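Cysteine desulfurase (Thermococcus onnurineus, PDB 5B87) probably catalyses the pyridoxal phosphate-dependent removal of sulfur from L-cysteine, passing it to a sulfur carrier and leaving L-alanine. Local coordinates at residues I38-T43 with E401-F406; K318-T323 with G345-N350. One frame throughout, in Å; residues are numbered along the deposited sequence.

Contact 1: I38-T43 with E401-F406; sequences IYFDNT and EEVETF. With ALA (alanine), chain F.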
loop_
_atom_site.group_PDB
_atom_site.type_symbol
_atom_site.label_atom_id
_atom_site.label_comp_id
_atom_site.label_asym_id
_atom_site.label_seq_id
_atom_site.Cartn_x
_atom_site.Cartn_y
_atom_site.Cartn_z
ATOM N N ILE B 38 -1.549 -28.656 4.867
ATOM C CA ILE B 38 -2.375 -28.423 6.021
ATOM C C ILE B 38 -1.879 -27.027 6.372
ATOM O O ILE B 38 -0.772 -26.875 6.809
ATOM C CB ILE B 38 -2.140 -29.477 7.093
ATOM C CG1 ILE B 38 -2.819 -30.765 6.684
ATOM C CG2 ILE B 38 -2.718 -29.053 8.412
ATOM C CD1 ILE B 38 -2.753 -31.857 7.712
ATOM N N TYR B 39 -2.686 -26.007 6.120
ATOM C CA TYR B 39 -2.213 -24.657 6.294
ATOM C C TYR B 39 -2.650 -24.178 7.685
ATOM O O TYR B 39 -3.823 -23.858 7.895
ATOM C CB TYR B 39 -2.705 -23.697 5.181
ATOM C CG TYR B 39 -2.062 -22.305 5.245
ATOM C CD1 TYR B 39 -0.787 -22.051 4.730
ATOM C CD2 TYR B 39 -2.675 -21.288 5.934
ATOM C CE1 TYR B 39 -0.195 -20.769 4.839
ATOM C CE2 TYR B 39 -2.098 -20.048 6.041
ATOM C CZ TYR B 39 -0.850 -19.799 5.491
ATOM O OH TYR B 39 -0.351 -18.519 5.582
ATOM N N PHE B 40 -1.684 -24.110 8.614
ATOM C CA PHE B 40 -1.920 -23.694 9.983
ATOM C C PHE B 40 -1.111 -22.408 10.315
ATOM O O PHE B 40 -0.623 -22.215 11.459
ATOM C CB PHE B 40 -1.552 -24.855 10.971
ATOM C CG PHE B 40 -2.591 -25.966 11.138
ATOM C CD1 PHE B 40 -3.790 -26.016 10.447
ATOM C CD2 PHE B 40 -2.295 -27.036 12.016
ATOM C CE1 PHE B 40 -4.664 -27.098 10.613
ATOM C CE2 PHE B 40 -3.187 -28.106 12.225
ATOM C CZ PHE B 40 -4.367 -28.139 11.511
ATOM N N ASP B 41 -0.956 -21.514 9.339
ATOM C CA ASP B 41 -0.243 -20.274 9.581
ATOM C C ASP B 41 -1.058 -19.050 9.190
ATOM O O ASP B 41 -0.564 -18.108 8.552
ATOM C CB ASP B 41 1.095 -20.311 8.821
ATOM C CG ASP B 41 2.070 -19.248 9.311
ATOM O OD1 ASP B 41 1.875 -18.701 10.445
ATOM O OD2 ASP B 41 3.002 -18.937 8.530
ATOM N N ASN B 42 -2.333 -19.105 9.552
ATOM C CA ASN B 42 -3.327 -18.095 9.227
ATOM C C ASN B 42 -3.145 -16.802 9.987
ATOM O O ASN B 42 -3.676 -15.777 9.533
ATOM C CB ASN B 42 -4.739 -18.615 9.497
ATOM C CG ASN B 42 -5.148 -19.666 8.531
ATOM O OD1 ASN B 42 -5.422 -19.358 7.377
ATOM N ND2 ASN B 42 -5.187 -20.915 8.978
ATOM N N THR B 43 -2.420 -16.787 11.107
ATOM C CA THR B 43 -2.198 -15.486 11.726
ATOM C C THR B 43 -1.146 -14.708 10.966
ATOM O O THR B 43 -1.191 -13.523 10.992
ATOM C CB THR B 43 -2.063 -15.401 13.302
ATOM O OG1 THR B 43 -0.749 -15.010 13.719
ATOM C CG2 THR B 43 -2.579 -16.577 14.001
ATOM N N GLU B 401 -10.084 -32.966 10.713
ATOM C CA GLU B 401 -9.260 -34.019 10.166
ATOM C C GLU B 401 -7.813 -33.612 10.137
ATOM O O GLU B 401 -6.960 -34.386 10.460
ATOM C CB GLU B 401 -9.715 -34.439 8.776
ATOM C CG GLU B 401 -10.956 -35.299 8.747
ATOM C CD GLU B 401 -12.242 -34.502 8.800
ATOM O OE1 GLU B 401 -12.197 -33.269 8.755
ATOM O OE2 GLU B 401 -13.307 -35.110 8.896
ATOM N N GLU B 402 -7.565 -32.388 9.726
ATOM C CA GLU B 402 -6.233 -31.813 9.730
ATOM C C GLU B 402 -5.614 -31.766 11.135
ATOM O O GLU B 402 -4.446 -32.012 11.304
ATOM C CB GLU B 402 -6.230 -30.383 9.186
ATOM C CG GLU B 402 -6.562 -30.274 7.713
ATOM C CD GLU B 402 -6.574 -28.829 7.224
ATOM O OE1 GLU B 402 -6.941 -27.893 7.985
ATOM O OE2 GLU B 402 -6.181 -28.623 6.060
ATOM N N VAL B 403 -6.405 -31.406 12.116
ATOM C CA VAL B 403 -5.926 -31.365 13.466
ATOM C C VAL B 403 -5.519 -32.771 13.913
ATOM O O VAL B 403 -4.471 -32.901 14.528
ATOM C CB VAL B 403 -6.944 -30.757 14.414
ATOM C CG1 VAL B 403 -6.496 -30.970 15.845
ATOM C CG2 VAL B 403 -7.117 -29.270 14.091
ATOM N N GLU B 404 -6.286 -33.784 13.565
ATOM C CA GLU B 404 -5.961 -35.147 13.908
ATOM C C GLU B 404 -4.681 -35.582 13.266
ATOM O O GLU B 404 -3.892 -36.211 13.894
ATOM C CB GLU B 404 -7.051 -36.129 13.532
ATOM C CG GLU B 404 -8.321 -36.040 14.330
ATOM C CD GLU B 404 -8.117 -36.208 15.804
ATOM O OE1 GLU B 404 -7.104 -36.731 16.227
ATOM O OE2 GLU B 404 -8.977 -35.812 16.546
ATOM N N THR B 405 -4.486 -35.246 12.025
ATOM C CA THR B 405 -3.264 -35.643 11.406
ATOM C C THR B 405 -2.100 -34.841 12.026
ATOM O O THR B 405 -1.024 -35.342 12.174
ATOM C CB THR B 405 -3.356 -35.776 9.864
ATOM O OG1 THR B 405 -2.277 -35.127 9.230
ATOM C CG2 THR B 405 -4.610 -35.253 9.321
ATOM N N PHE B 406 -2.355 -33.614 12.440
ATOM C CA PHE B 406 -1.354 -32.822 13.107
ATOM C C PHE B 406 -0.940 -33.499 14.420
ATOM O O PHE B 406 0.204 -33.680 14.679
ATOM C CB PHE B 406 -1.860 -31.415 13.351
ATOM C CG PHE B 406 -1.111 -30.656 14.398
ATOM C CD1 PHE B 406 0.062 -30.032 14.099
ATOM C CD2 PHE B 406 -1.599 -30.548 15.666
ATOM C CE1 PHE B 406 0.746 -29.330 15.053
ATOM C CE2 PHE B 406 -0.930 -29.846 16.624
ATOM C CZ PHE B 406 0.244 -29.226 16.315
HETATM N N ALA F . 1.138 -10.388 12.507
HETATM C CA ALA F . 1.593 -11.542 11.662
HETATM C C ALA F . 2.229 -12.741 12.404
HETATM O O ALA F . 2.569 -13.736 11.826
HETATM C CB ALA F . 2.497 -11.159 10.459
HETATM O OXT ALA F . 2.360 -12.697 13.478
HETATM O O HOH W 1 -5.124 -26.593 4.522
#

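Contact 2: K318-T323 with G345-N350; sequences KLVKRT and GVVSFN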
loop_
_atom_site.group_PDB
_atom_site.type_symbol
_atom_site.label_atom_id
_atom_site.label_comp_id
_atom_site.label_asym_id
_atom_site.label_seq_id
_atom_site.Cartn_x
_atom_site.Cartn_y
_atom_site.Cartn_z
ATOM N N LYS B 318 -13.863 -25.086 17.774
ATOM C CA LYS B 318 -13.700 -26.540 17.679
ATOM C C LYS B 318 -12.290 -27.009 17.361
ATOM O O LYS B 318 -11.856 -28.042 17.874
ATOM C CB LYS B 318 -14.669 -27.142 16.654
ATOM C CG LYS B 318 -16.123 -26.960 17.068
ATOM C CD LYS B 318 -17.084 -27.480 15.991
ATOM C CE LYS B 318 -17.092 -29.001 15.841
ATOM N NZ LYS B 318 -17.941 -29.375 14.680
ATOM N N LEU B 319 -11.586 -26.290 16.507
ATOM C CA LEU B 319 -10.229 -26.677 16.169
ATOM C C LEU B 319 -9.281 -26.407 17.290
ATOM O O LEU B 319 -8.377 -27.212 17.534
ATOM C CB LEU B 319 -9.762 -25.925 14.967
ATOM C CG LEU B 319 -10.548 -26.164 13.652
ATOM C CD1 LEU B 319 -10.156 -25.086 12.674
ATOM C CD2 LEU B 319 -10.288 -27.528 13.056
ATOM N N VAL B 320 -9.494 -25.271 17.963
ATOM C CA VAL B 320 -8.750 -24.895 19.166
ATOM C C VAL B 320 -8.978 -25.906 20.343
ATOM O O VAL B 320 -8.045 -26.315 20.952
ATOM C CB VAL B 320 -9.069 -23.434 19.601
ATOM C CG1 VAL B 320 -8.489 -23.142 20.984
ATOM C CG2 VAL B 320 -8.484 -22.428 18.602
ATOM N N LYS B 321 -10.220 -26.292 20.603
ATOM C CA LYS B 321 -10.606 -27.284 21.589
ATOM C C LYS B 321 -9.922 -28.636 21.356
ATOM O O LYS B 321 -9.279 -29.180 22.268
ATOM C CB LYS B 321 -12.133 -27.447 21.610
ATOM C CG LYS B 321 -12.691 -28.195 22.818
ATOM C CD LYS B 321 -14.201 -27.987 22.948
ATOM C CE LYS B 321 -14.772 -28.583 24.248
ATOM N NZ LYS B 321 -14.497 -30.039 24.263
ATOM N N ARG B 322 -9.994 -29.166 20.155
ATOM C CA ARG B 322 -9.335 -30.431 19.862
ATOM C C ARG B 322 -7.798 -30.349 19.950
ATOM O O ARG B 322 -7.146 -31.207 20.568
ATOM C CB ARG B 322 -9.771 -30.954 18.521
ATOM C CG ARG B 322 -9.257 -32.383 18.152
ATOM C CD ARG B 322 -9.754 -33.523 19.093
ATOM N NE ARG B 322 -9.019 -34.762 18.850
ATOM C CZ ARG B 322 -8.107 -35.326 19.649
ATOM N NH1 ARG B 322 -7.801 -34.826 20.833
ATOM N NH2 ARG B 322 -7.463 -36.408 19.241
ATOM N N THR B 323 -7.214 -29.354 19.332
ATOM C CA THR B 323 -5.779 -29.182 19.307
ATOM C C THR B 323 -5.193 -29.144 20.709
ATOM O O THR B 323 -4.222 -29.765 21.050
ATOM C CB THR B 323 -5.449 -27.869 18.587
ATOM O OG1 THR B 323 -5.888 -27.946 17.236
ATOM C CG2 THR B 323 -4.014 -27.596 18.616
ATOM N N GLY B 345 -8.367 -18.450 17.519
ATOM C CA GLY B 345 -7.859 -19.515 16.699
ATOM C C GLY B 345 -6.366 -19.558 16.525
ATOM O O GLY B 345 -5.888 -19.650 15.444
ATOM N N VAL B 346 -5.645 -19.499 17.618
ATOM C CA VAL B 346 -4.212 -19.551 17.603
ATOM C C VAL B 346 -3.729 -20.330 18.817
ATOM O O VAL B 346 -4.127 -20.082 19.910
ATOM C CB VAL B 346 -3.550 -18.142 17.406
ATOM C CG1 VAL B 346 -4.515 -17.019 17.601
ATOM C CG2 VAL B 346 -2.347 -17.912 18.260
ATOM N N VAL B 347 -2.887 -21.304 18.580
ATOM C CA VAL B 347 -2.331 -22.072 19.661
ATOM C C VAL B 347 -0.832 -22.109 19.565
ATOM O O VAL B 347 -0.280 -22.787 18.758
ATOM C CB VAL B 347 -3.008 -23.454 19.942
ATOM C CG1 VAL B 347 -4.383 -23.585 19.362
ATOM C CG2 VAL B 347 -2.145 -24.632 19.588
ATOM N N SER B 348 -0.197 -21.344 20.417
ATOM C CA SER B 348 1.227 -21.321 20.481
ATOM C C SER B 348 1.610 -22.433 21.439
ATOM O O SER B 348 0.979 -22.622 22.423
ATOM C CB SER B 348 1.703 -19.999 21.024
ATOM O OG SER B 348 1.971 -19.113 20.005
ATOM N N PHE B 349 2.652 -23.166 21.127
ATOM C CA PHE B 349 3.115 -24.269 21.955
ATOM C C PHE B 349 4.629 -24.443 21.808
ATOM O O PHE B 349 5.269 -23.738 21.002
ATOM C CB PHE B 349 2.349 -25.573 21.632
ATOM C CG PHE B 349 2.587 -26.097 20.267
ATOM C CD1 PHE B 349 1.791 -25.682 19.174
ATOM C CD2 PHE B 349 3.601 -27.009 20.034
ATOM C CE1 PHE B 349 2.039 -26.170 17.881
ATOM C CE2 PHE B 349 3.851 -27.482 18.757
ATOM C CZ PHE B 349 3.075 -27.085 17.696
ATOM N N ASN B 350 5.203 -25.317 22.639
ATOM C CA ASN B 350 6.640 -25.662 22.592
ATOM C C ASN B 350 6.763 -27.122 22.946
ATOM O O ASN B 350 5.998 -27.596 23.771
ATOM C CB ASN B 350 7.451 -24.882 23.621
ATOM C CG ASN B 350 8.083 -23.607 23.062
ATOM O OD1 ASN B 350 8.716 -23.606 21.996
ATOM N ND2 ASN B 350 7.918 -22.516 23.796
#

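Contact 1: I38-T43 with E401-F406
F40 drives the edge of its ring toward the face of F406 in an offset edge-to-face pair, with the planes at 64° and the centroids 5.8 Å apart. Within this pair the nearest atoms are F40 CE2 and F406 CB, 3.7 Å apart. A second part of the same rim meets E402: F40 CE1 stands 3.6 Å from E402 OE1, near the ring plane, while carboxylate and ring are turned almost perpendicular, 83° apart. The ring's weakly positive C-H rim would probably suit the negative charge. F40 CZ completes the edge, resting on V403 CG2 at 3.9 Å, and I38 CG2 lies over one face, toward its rim. With CG beside the backbone N of E402 (chi1 -67°) and the chain extended beyond it, the glutamate runs back alongside I38, the two side chains pointing in opposite directions; its CB meets I38 CG2 at 3.8 Å. I38 CD1 goes further along the helix, to T405 OG1. Polar grip is added by a water that accepts from Y39 N and donates to E402 OE2, which is also salt-bridged to R28; N398 ND2 holds OE1 and bonds Y39 O as well. The contact illustrates how one aromatic edge can serve both apolar and charged neighbours. It lays helix 400-413 against strand 38-39, an outer strand of the four-stranded sheet in the small domain of this fold-type I enzyme, which pairs with strand 368-373, while V403 also packs against helix 309-329.

Contact 2: K318-T323 with G345-N350
V320 and T323 of the helix meet V347 of the strand and G345 just before it without any ring between them, and the flat group that matters is the carbonyl of L319. T323 N approaches one face of that carbonyl and T323 OG1 the opposite face, so that L319 O is gripped by two donors from one residue. The hydroxyl bond is short, 2.6 Å from T323 OG1 to L319 O, with a C=O...donor angle of 149° and the donor tilted 31° out of the carbonyl plane; the backbone bond from T323 N to L319 O is the ordinary helical one, 3.0 Å long. Holding OG1 beside the backbone N sends CG2 the other way, toward the strand, where it crosses the side chain of V347 and touches its CG2 at 3.6 Å. Nearly one turn earlier, V320 puts CG2 directly onto G345, 3.5 Å from its CA; the same methyl lies 4.3 Å from V347 CG1. With an alanine in place of T323, V347 CG2 would probably face a gap where the methyl had been, and L319 O would lose its second donor. The axes of 318-323 and 346-349 come within 9.1 Å at their closest, 24° from parallel, so that the helix lies along the end strand of the small sheet. V346 points away from the helix and packs on T43, its side chain about 9 Å from the bound pyridoxal phosphate. Chemically, the lesson is a division of labour: methyl groups of the helix make the join, against V347 and the backbone of G345, while the T323 hydroxyl spends its hydrogen bond inside its own helix, burying a polar atom without a polar partner across the contact.

How the contacts relate
From the N terminus, the chain lays down strand 38-39, builds the large seven-stranded sheet, and then enters helix 309-329. Contact 2 closes a short loop, with 21 residues between 318-323 and 345-350; contact 1 closes only when helix 400-413 returns to 38-43, with 357 residues between its segments. The short loop therefore lies wholly within the long one. Together they fasten helices to both outer strands of the four-stranded sheet, in the small domain of this fold-type I enzyme. The contacts also touch: E404 OE2 and R322 NE form a salt bridge, V403 packs on L319 and T323, and F406 on F349, joining the two helices and the sheet.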